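Local coordinates for beta-N-acetylhexosaminidase (Thermotoga neapolitana, PDB 5BZA), which probably catalyses the hydrolysis of terminal non-reducing N-acetyl-D-hexosamine residues in N-acetyl-beta-D-hexosaminides, as a member of glycosyl hydrolase family 3, at residues Pro89-Thr92 / Gly93-Cys96; Ser224-Leu227 / Ile228-Leu232; Glu248-Ala251 / Ile252-Phe256; Ile325-Val328 / Ala329-Ile333. One frame throughout, in Å; residues are numbered along the deposited sequence.

Interaction 1. Residues Pro89-Thr92 / Gly93-Cys96; sequences PVFT and GRYC
Val90 and Arg94 meet one helical turn apart, where an apolar branch covers a face of a cationic head. Val90 CG1 stands over the centre of the Arg94 guanidinium, 3.4 Å from CZ, while the edge at NH1 is turned to the Phe91 ring. With CG beside its own backbone N and the chain extended from CG to NE (chi3 179°), the arginine runs back along the helix far enough to cross both Val90 and Phe91. Over one face of the Phe91 ring, offset toward the rim, comes Arg94 NH1, a loose approach at 4.0 Å from CE1; the two planes are nearly perpendicular, at 84°, and the cation-pi attraction is at most weak. This is the more open side of the turn: Arg94 is exposed, as suits a long, charged side chain, although it also packs on Leu324 of the second subunit. The tight part is the backbone and the buried flank. Gly93 N donates to Pro89 O at 3.0 Å, and Cys96 N to Thr92 O at 2.9 Å, regular alpha-helical bonds. Here the residues are small and buried: Gly93 adds no side chain, and Thr92 CG2 and Cys96 SG are 4.3 Å apart, compact groups that let a neighbour come close. That neighbour is helix 136-153, whose His142 packs on Thr92 and whose Ala146 and Tyr150 pack on Cys96. Tyr95 stacks on Phe78, and Phe91 reaches Glu327 of the second subunit, so this first turn of helix 89-106 lies between a helix of its own barrel and the dimer partner.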
loop_
_atom_site.group_PDB
_atom_site.type_symbol
_atom_site.label_atom_id
_atom_site.label_comp_id
_atom_site.label_asym_id
_atom_site.label_seq_id
_atom_site.Cartn_x
_atom_site.Cartn_y
_atom_site.Cartn_z
ATOM N N PRO B 89 -1.857 20.816 -13.740
ATOM C CA PRO B 89 -1.999 20.711 -12.281
ATOM C C PRO B 89 -3.167 19.806 -11.821
ATOM O O PRO B 89 -3.132 19.237 -10.701
ATOM C CB PRO B 89 -2.243 22.180 -11.839
ATOM C CG PRO B 89 -2.546 22.934 -13.091
ATOM C CD PRO B 89 -1.828 22.222 -14.193
ATOM N N VAL B 90 -4.170 19.650 -12.671
ATOM C CA VAL B 90 -5.266 18.741 -12.351
ATOM C C VAL B 90 -4.769 17.347 -11.971
ATOM O O VAL B 90 -5.229 16.768 -11.001
ATOM C CB VAL B 90 -6.263 18.638 -13.538
ATOM C CG1 VAL B 90 -7.086 17.356 -13.473
ATOM C CG2 VAL B 90 -7.129 19.867 -13.547
ATOM N N PHE B 91 -3.798 16.843 -12.711
ATOM C CA PHE B 91 -3.178 15.569 -12.379
ATOM C C PHE B 91 -2.560 15.594 -10.983
ATOM O O PHE B 91 -2.568 14.578 -10.290
ATOM C CB PHE B 91 -2.159 15.176 -13.443
ATOM C CG PHE B 91 -2.797 14.680 -14.693
ATOM C CD1 PHE B 91 -3.318 13.375 -14.754
ATOM C CD2 PHE B 91 -2.957 15.516 -15.777
ATOM C CE1 PHE B 91 -3.947 12.923 -15.881
ATOM C CE2 PHE B 91 -3.577 15.069 -16.906
ATOM C CZ PHE B 91 -4.072 13.751 -16.971
ATOM N N THR B 92 -2.026 16.732 -10.541
ATOM C CA THR B 92 -1.519 16.812 -9.165
ATOM C C THR B 92 -2.652 16.694 -8.118
ATOM O O THR B 92 -2.513 16.001 -7.085
ATOM C CB THR B 92 -0.726 18.139 -8.938
ATOM O OG1 THR B 92 0.337 18.211 -9.916
ATOM C CG2 THR B 92 -0.203 18.233 -7.511
ATOM N N GLY B 93 -3.758 17.392 -8.367
ATOM C CA GLY B 93 -4.916 17.273 -7.494
ATOM C C GLY B 93 -5.422 15.819 -7.432
ATOM O O GLY B 93 -5.745 15.325 -6.351
ATOM N N ARG B 94 -5.488 15.141 -8.581
ATOM C CA ARG B 94 -5.962 13.737 -8.617
ATOM C C ARG B 94 -5.008 12.811 -7.824
ATOM O O ARG B 94 -5.452 11.946 -7.037
ATOM C CB ARG B 94 -6.119 13.269 -10.073
ATOM C CG ARG B 94 -7.201 14.023 -10.879
ATOM C CD ARG B 94 -7.515 13.379 -12.258
ATOM N NE ARG B 94 -8.580 14.134 -12.955
ATOM C CZ ARG B 94 -8.632 14.402 -14.273
ATOM N NH1 ARG B 94 -7.661 14.019 -15.101
ATOM N NH2 ARG B 94 -9.657 15.108 -14.764
ATOM N N TYR B 95 -3.704 13.012 -7.983
ATOM C CA TYR B 95 -2.776 12.206 -7.223
ATOM C C TYR B 95 -2.975 12.463 -5.713
ATOM O O TYR B 95 -2.952 11.551 -4.898
ATOM C CB TYR B 95 -1.333 12.522 -7.601
ATOM C CG TYR B 95 -0.372 12.056 -6.536
ATOM C CD1 TYR B 95 -0.112 10.700 -6.355
ATOM C CD2 TYR B 95 0.212 12.966 -5.648
ATOM C CE1 TYR B 95 0.751 10.254 -5.351
ATOM C CE2 TYR B 95 1.048 12.537 -4.645
ATOM C CZ TYR B 95 1.320 11.173 -4.497
ATOM O OH TYR B 95 2.183 10.758 -3.499
ATOM N N CYS B 96 -3.098 13.726 -5.327
ATOM C CA CYS B 96 -3.174 14.019 -3.903
ATOM C C CYS B 96 -4.530 13.557 -3.347
ATOM O O CYS B 96 -4.673 13.225 -2.171
ATOM C CB CYS B 96 -2.933 15.516 -3.639
ATOM S SG CYS B 96 -1.216 16.016 -3.943
#

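Interaction 2. Residues Ser224-Leu227 / Ile228-Leu232; sequences SKKL and ITEVL
Ser224 and Ile228 join at the start of helix 225-235, the helix of a beta-alpha-beta crossover between strands 205-208 and 241-243 in the TIM-barrel domain. Capping comes first: Ser224 sits at the N-cap, and its OG accepts from Leu227 N at 3.0 Å, tying up an N-H that has no earlier helical carbonyl to reach; OG also bonds to Asp217. Serine suits the place because its short side chain can fold back on the first turn. Among the backbone bonds, Ile228 N donates to Ser224 O at 2.9 Å, as in an alpha-helix, and Thr229 N keeps the pattern to Lys225 O, after which the helix widens. Val231 N goes to Lys226 O and Leu232 N to Leu227 O, both at 3.0 Å and both five residues apart, a pi-type turn. Thr229, alongside Lys225, is hydrogen-bonded through OG1 to Ala268 O. The apolar contacts are slight: Leu227 CD2 and Val231 CG2 approach to 4.4 Å on the buried flank, where branched aliphatic residues fit. The electrostatic contact lies on the outer flank, where Lys226 crosses to Glu230, whose side chain is also about 4 Å from a bound cadmium ion. A leucine in place of Glu230 would probably leave the Lys226 ammonium without its mate and free to swing, since no carboxylate would face it from the next turn. Lys226 stays extended until its last torsion, where a bend (chi4 48°) turns the amine to the acid; NZ reaches Glu230 OE1 at 3.0 Å from above the carboxylate plane, 41° out of it.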
loop_
_atom_site.group_PDB
_atom_site.type_symbol
_atom_site.label_atom_id
_atom_site.label_comp_id
_atom_site.label_asym_id
_atom_site.label_seq_id
_atom_site.Cartn_x
_atom_site.Cartn_y
_atom_site.Cartn_z
ATOM N N SER B 224 11.068 33.657 14.190
ATOM C CA SER B 224 11.007 35.063 13.811
ATOM C C SER B 224 9.610 35.658 13.942
ATOM O O SER B 224 8.719 35.356 13.138
ATOM C CB SER B 224 11.503 35.239 12.375
ATOM O OG SER B 224 11.133 36.517 11.872
ATOM N N LYS B 225 9.440 36.527 14.936
ATOM C CA LYS B 225 8.174 37.227 15.156
ATOM C C LYS B 225 7.815 38.111 13.962
ATOM O O LYS B 225 6.644 38.321 13.634
ATOM C CB LYS B 225 8.246 38.095 16.415
ATOM C CG LYS B 225 6.939 38.827 16.711
ATOM C CD LYS B 225 7.008 39.620 18.013
ATOM C CE LYS B 225 7.373 38.757 19.229
ATOM N NZ LYS B 225 7.166 39.522 20.514
ATOM N N LYS B 226 8.824 38.601 13.269
ATOM C CA LYS B 226 8.499 39.422 12.136
ATOM C C LYS B 226 7.875 38.553 11.055
ATOM O O LYS B 226 6.778 38.842 10.586
ATOM C CB LYS B 226 9.739 40.144 11.632
ATOM C CG LYS B 226 9.495 41.046 10.427
ATOM C CD LYS B 226 10.759 41.852 10.110
ATOM C CE LYS B 226 10.526 42.865 8.988
ATOM N NZ LYS B 226 9.264 43.667 9.216
ATOM N N LEU B 227 8.515 37.437 10.746
ATOM C CA LEU B 227 8.047 36.576 9.664
ATOM C C LEU B 227 6.721 35.880 10.023
ATOM O O LEU B 227 5.841 35.776 9.176
ATOM C CB LEU B 227 9.136 35.534 9.319
ATOM C CG LEU B 227 10.289 36.095 8.461
ATOM C CD1 LEU B 227 11.487 35.154 8.379
ATOM C CD2 LEU B 227 9.826 36.492 7.085
ATOM N N ILE B 228 6.552 35.416 11.256
ATOM C CA ILE B 228 5.317 34.681 11.549
ATOM C C ILE B 228 4.163 35.629 11.931
ATOM O O ILE B 228 3.041 35.445 11.476
ATOM C CB ILE B 228 5.535 33.610 12.648
ATOM C CG1 ILE B 228 6.612 32.630 12.231
ATOM C CG2 ILE B 228 4.226 32.859 12.970
ATOM C CD1 ILE B 228 7.046 31.759 13.382
ATOM N N THR B 229 4.416 36.668 12.738
ATOM C CA THR B 229 3.298 37.568 13.085
ATOM C C THR B 229 3.071 38.649 12.020
ATOM O O THR B 229 1.966 38.774 11.480
ATOM C CB THR B 229 3.482 38.293 14.444
ATOM O OG1 THR B 229 3.691 37.345 15.497
ATOM C CG2 THR B 229 2.214 39.113 14.762
ATOM N N GLU B 230 4.116 39.392 11.671
ATOM C CA GLU B 230 3.923 40.530 10.774
ATOM C C GLU B 230 3.581 40.030 9.373
ATOM O O GLU B 230 2.671 40.562 8.705
ATOM C CB GLU B 230 5.161 41.432 10.731
ATOM C CG GLU B 230 5.509 42.072 12.057
ATOM C CD GLU B 230 6.537 43.179 11.919
ATOM O OE1 GLU B 230 6.761 43.652 10.778
ATOM O OE2 GLU B 230 7.166 43.534 12.946
ATOM N N VAL B 231 4.316 39.031 8.895
ATOM C CA VAL B 231 4.015 38.567 7.554
ATOM C C VAL B 231 2.895 37.539 7.527
ATOM O O VAL B 231 1.880 37.763 6.857
ATOM C CB VAL B 231 5.259 38.009 6.861
ATOM C CG1 VAL B 231 4.925 37.571 5.433
ATOM C CG2 VAL B 231 6.269 39.086 6.823
ATOM N N LEU B 232 3.025 36.440 8.269
ATOM C CA LEU B 232 2.067 35.353 8.112
ATOM C C LEU B 232 0.703 35.621 8.762
ATOM O O LEU B 232 -0.349 35.401 8.126
ATOM C CB LEU B 232 2.660 34.053 8.656
ATOM C CG LEU B 232 1.695 32.867 8.539
ATOM C CD1 LEU B 232 1.341 32.596 7.075
ATOM C CD2 LEU B 232 2.249 31.667 9.210
#

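Interaction 3. Residues Glu248-Ala251 / Ile252-Phe256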
loop_
_atom_site.group_PDB
_atom_site.type_symbol
_atom_site.label_atom_id
_atom_site.label_comp_id
_atom_site.label_asym_id
_atom_site.label_seq_id
_atom_site.Cartn_x
_atom_site.Cartn_y
_atom_site.Cartn_z
ATOM N N GLU B 248 14.760 19.939 16.874
ATOM C CA GLU B 248 16.034 19.314 17.201
ATOM C C GLU B 248 17.009 19.534 16.057
ATOM O O GLU B 248 18.200 19.371 16.237
ATOM C CB GLU B 248 15.880 17.799 17.459
ATOM C CG GLU B 248 15.012 17.445 18.682
ATOM C CD GLU B 248 13.575 17.160 18.285
ATOM O OE1 GLU B 248 13.139 17.726 17.251
ATOM O OE2 GLU B 248 12.890 16.355 18.982
ATOM N N MET B 249 16.512 19.862 14.873
ATOM C CA MET B 249 17.416 20.062 13.759
ATOM C C MET B 249 18.524 21.122 14.071
ATOM O O MET B 249 18.310 22.105 14.788
ATOM C CB MET B 249 16.647 20.449 12.510
ATOM C CG MET B 249 16.141 19.276 11.691
ATOM S SD MET B 249 15.142 19.800 10.261
ATOM C CE MET B 249 13.745 20.366 11.085
ATOM N N LYS B 250 19.715 20.844 13.559
ATOM C CA LYS B 250 20.938 21.544 13.908
ATOM C C LYS B 250 20.811 23.051 13.667
ATOM O O LYS B 250 21.302 23.852 14.458
ATOM C CB LYS B 250 22.083 20.964 13.077
ATOM C CG LYS B 250 22.911 19.915 13.784
ATOM C CD LYS B 250 23.687 19.052 12.774
ATOM C CE LYS B 250 24.435 17.938 13.476
ATOM N NZ LYS B 250 25.197 18.503 14.642
ATOM N N ALA B 251 20.122 23.419 12.582
ATOM C CA ALA B 251 19.871 24.816 12.256
ATOM C C ALA B 251 19.316 25.550 13.461
ATOM O O ALA B 251 19.665 26.723 13.697
ATOM C CB ALA B 251 18.921 24.938 11.079
ATOM N N ILE B 252 18.485 24.866 14.243
ATOM C CA ILE B 252 18.018 25.460 15.485
ATOM C C ILE B 252 18.914 25.062 16.651
ATOM O O ILE B 252 19.542 25.922 17.306
ATOM C CB ILE B 252 16.574 25.046 15.773
ATOM C CG1 ILE B 252 15.698 25.461 14.587
ATOM C CG2 ILE B 252 16.074 25.647 17.085
ATOM C CD1 ILE B 252 15.743 26.995 14.249
ATOM N N SER B 253 19.034 23.756 16.870
ATOM C CA SER B 253 19.664 23.263 18.102
ATOM C C SER B 253 21.142 23.648 18.206
ATOM O O SER B 253 21.698 23.663 19.286
ATOM C CB SER B 253 19.519 21.756 18.209
ATOM O OG SER B 253 20.029 21.181 17.029
ATOM N N GLU B 254 21.826 23.855 17.099
ATOM C CA GLU B 254 23.200 24.316 17.271
ATOM C C GLU B 254 23.392 25.851 17.364
ATOM O O GLU B 254 24.533 26.343 17.391
ATOM C CB GLU B 254 24.069 23.753 16.171
ATOM C CG GLU B 254 24.454 22.351 16.520
ATOM C CD GLU B 254 25.511 21.837 15.614
ATOM O OE1 GLU B 254 25.696 22.459 14.536
ATOM O OE2 GLU B 254 26.159 20.825 15.983
ATOM N N ASN B 255 22.286 26.583 17.496
ATOM C CA ASN B 255 22.299 28.042 17.505
ATOM C C ASN B 255 21.388 28.612 18.567
ATOM O O ASN B 255 21.459 29.800 18.935
ATOM C CB ASN B 255 21.874 28.555 16.131
ATOM C CG ASN B 255 22.875 28.211 15.058
ATOM O OD1 ASN B 255 24.073 28.419 15.248
ATOM N ND2 ASN B 255 22.406 27.677 13.932
ATOM N N PHE B 256 20.539 27.761 19.110
ATOM C CA PHE B 256 19.619 28.228 20.112
ATOM C C PHE B 256 19.459 27.160 21.170
ATOM O O PHE B 256 19.666 25.975 20.913
ATOM C CB PHE B 256 18.268 28.604 19.474
ATOM C CG PHE B 256 18.382 29.682 18.412
ATOM C CD1 PHE B 256 18.726 29.357 17.108
ATOM C CD2 PHE B 256 18.242 31.027 18.744
ATOM C CE1 PHE B 256 18.888 30.338 16.142
ATOM C CE2 PHE B 256 18.410 32.018 17.787
ATOM C CZ PHE B 256 18.726 31.673 16.488
#
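Glu248 is bound through its backbone to Ser253: the serine OG donates to Glu248 O at 2.7 Å, coming from above the carbonyl plane, 52° out of it. The OG sits between its own backbone N and carbonyl carbon (chi1 54°), a position that turns the hydroxyl back toward the start of the short helix. An alanine at Ser253 would probably leave Glu248 O without this donor and the entry to the helix less firmly held. The Glu248 carboxylate itself turns elsewhere, accepting from Asp276 N. Next comes Met249, at the N-cap; its carbonyl O takes two N-H groups, from Ile252 and from Ser253, each at 2.8 Å, which arrive from opposite faces of its plane. Its flexible side chain leads away to pack on His173 and His210. Lys250 follows on the exposed flank, side by side with Glu254. The bend at the end of the lysine chain brings NZ to Glu254 OE2 at 2.8 Å, a weak bond within a salt bridge, and Lys250 CG lies 3.7 Å from the carboxylate carbon CD of Glu254. Ala251, small and buried, closes the segment: Asn255 ND2 donates to Ala251 O at 2.9 Å, with that oxygen nearly in the amide plane of the asparagine, so a side-chain amide continues the bonding where the helix has ended. The short helix sets Met249 beside Asp245 and His173, which bind cadmium at two separate sites; it lies in the loop after strand 241-243, the kind of beta-to-alpha loop on which TIM barrels carry their active site.

Interaction 4. Residues Ile325-Val328 / Ala329-Ile333. With CD (cadmium ion), chain S.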
loop_
_atom_site.group_PDB
_atom_site.type_symbol
_atom_site.label_atom_id
_atom_site.label_comp_id
_atom_site.label_asym_id
_atom_site.label_seq_id
_atom_site.Cartn_x
_atom_site.Cartn_y
_atom_site.Cartn_z
ATOM N N ILE B 325 -7.004 -4.101 12.570
ATOM C CA ILE B 325 -6.272 -5.326 12.248
ATOM C C ILE B 325 -5.509 -5.815 13.501
ATOM O O ILE B 325 -5.609 -6.997 13.910
ATOM C CB ILE B 325 -5.355 -5.093 11.055
ATOM C CG1 ILE B 325 -6.250 -4.752 9.850
ATOM C CG2 ILE B 325 -4.456 -6.308 10.806
ATOM C CD1 ILE B 325 -5.495 -4.378 8.539
ATOM N N ALA B 326 -4.852 -4.880 14.171
ATOM C CA ALA B 326 -4.169 -5.217 15.420
ATOM C C ALA B 326 -5.175 -5.864 16.389
ATOM O O ALA B 326 -4.904 -6.908 17.007
ATOM C CB ALA B 326 -3.507 -3.938 16.057
ATOM N N GLU B 327 -6.370 -5.284 16.432
ATOM C CA GLU B 327 -7.401 -5.708 17.351
ATOM C C GLU B 327 -7.831 -7.147 17.051
ATOM O O GLU B 327 -7.945 -7.981 17.959
ATOM C CB GLU B 327 -8.594 -4.769 17.261
ATOM C CG GLU B 327 -9.664 -5.074 18.258
ATOM C CD GLU B 327 -9.282 -4.705 19.653
ATOM O OE1 GLU B 327 -8.132 -4.230 19.858
ATOM O OE2 GLU B 327 -10.120 -4.943 20.556
ATOM N N VAL B 328 -8.024 -7.433 15.767
ATOM C CA VAL B 328 -8.470 -8.758 15.349
ATOM C C VAL B 328 -7.394 -9.727 15.780
ATOM O O VAL B 328 -7.698 -10.771 16.402
ATOM C CB VAL B 328 -8.714 -8.808 13.803
ATOM C CG1 VAL B 328 -8.750 -10.226 13.245
ATOM C CG2 VAL B 328 -9.992 -8.048 13.442
ATOM N N ALA B 329 -6.137 -9.352 15.500
ATOM C CA ALA B 329 -5.020 -10.250 15.751
ATOM C C ALA B 329 -5.010 -10.519 17.233
ATOM O O ALA B 329 -4.823 -11.669 17.677
ATOM C CB ALA B 329 -3.698 -9.646 15.278
ATOM N N GLU B 330 -5.313 -9.479 18.004
ATOM C CA GLU B 330 -5.277 -9.594 19.461
ATOM C C GLU B 330 -6.367 -10.571 19.958
ATOM O O GLU B 330 -6.130 -11.368 20.852
ATOM C CB GLU B 330 -5.389 -8.197 20.105
ATOM C CG GLU B 330 -5.498 -8.183 21.618
ATOM C CD GLU B 330 -5.173 -6.819 22.302
ATOM O OE1 GLU B 330 -4.658 -5.817 21.686
ATOM O OE2 GLU B 330 -5.460 -6.753 23.517
ATOM N N ARG B 331 -7.554 -10.512 19.377
ATOM C CA ARG B 331 -8.681 -11.213 19.967
ATOM C C ARG B 331 -8.727 -12.709 19.517
ATOM O O ARG B 331 -9.369 -13.542 20.135
ATOM C CB ARG B 331 -9.948 -10.424 19.605
ATOM C CG ARG B 331 -10.132 -9.255 20.554
ATOM C CD ARG B 331 -10.816 -8.050 19.968
ATOM N NE ARG B 331 -12.250 -8.041 20.128
ATOM C CZ ARG B 331 -12.967 -7.011 20.563
ATOM N NH1 ARG B 331 -12.388 -5.867 20.889
ATOM N NH2 ARG B 331 -14.279 -7.132 20.663
ATOM N N ALA B 332 -7.970 -13.056 18.476
ATOM C CA ALA B 332 -7.977 -14.421 17.977
ATOM C C ALA B 332 -6.919 -15.292 18.640
ATOM O O ALA B 332 -6.686 -16.448 18.227
ATOM C CB ALA B 332 -7.783 -14.431 16.485
ATOM N N ILE B 333 -6.316 -14.797 19.711
ATOM C CA ILE B 333 -5.260 -15.579 20.322
ATOM C C ILE B 333 -5.778 -16.358 21.522
ATOM O O ILE B 333 -6.526 -15.849 22.350
ATOM C CB ILE B 333 -4.060 -14.664 20.698
ATOM C CG1 ILE B 333 -3.132 -14.634 19.490
ATOM C CG2 ILE B 333 -3.323 -15.162 21.944
ATOM C CD1 ILE B 333 -2.366 -13.513 19.436
HETATM CD CD CD S . -7.829 -4.719 22.493
#
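Glu327 divides its carboxylate between a metal and a cation: OE1 binds a cadmium ion at 2.7 Å, while OE2 takes an N-H of Arg331 NH1 at a very short 2.5 Å, a length that should be read with caution. The acid reaches both through a bend in its chain, CG anti to the backbone N (chi1 -175°) and the next torsion turned to 72°, which carries the group toward the next turn. Arg331, bent twice, crosses it obliquely and offers the edge of its guanidinium, with the two planes 63° apart; its CD also lies 3.6 Å from Glu327 CG. The same OE2 forms a salt bridge with Arg54, which is part of the same metal site. All this sits on the last turns of helix 323-331, which leads from the barrel to the C-terminal domain. Regular bonds such as Ala329 N to Ile325 O, 2.9 Å, keep the backbone helical, and small Ala329 lets helix 452-463 pack close. Glu330, extended, faces the same ion, its OE2 3.3 Å from the cadmium, farther than the bonded oxygen; it binds zinc at this site in a structure of this protein. Its OE1 stands 4.2 Å from OE1 of Glu327, and the metal probably eases the repulsion between the two acids; Lys457 pairs with Glu330 as well. Along the flank, Val328 packs on Phe91 of the second subunit and Arg331 on its Val87.

The four contacts follow one another along the chain, each closing one or two turns of a helix, and none nests in or crosses another. Interaction 1 opens helix 89-106, and interaction 2 starts the helix between strands 205-208 and 241-243. Interaction 3 lies beyond the second of these strands, its nearest atoms about 8 Å from those of interaction 2; all three belong to the barrel domain. Interaction 4 ends the helix leading to the C-terminal domain, with its centre about 49 Å from that of interaction 2. Interactions 1 and 4 are far apart within one chain, yet interaction 1 of one subunit packs against interaction 4 of the other.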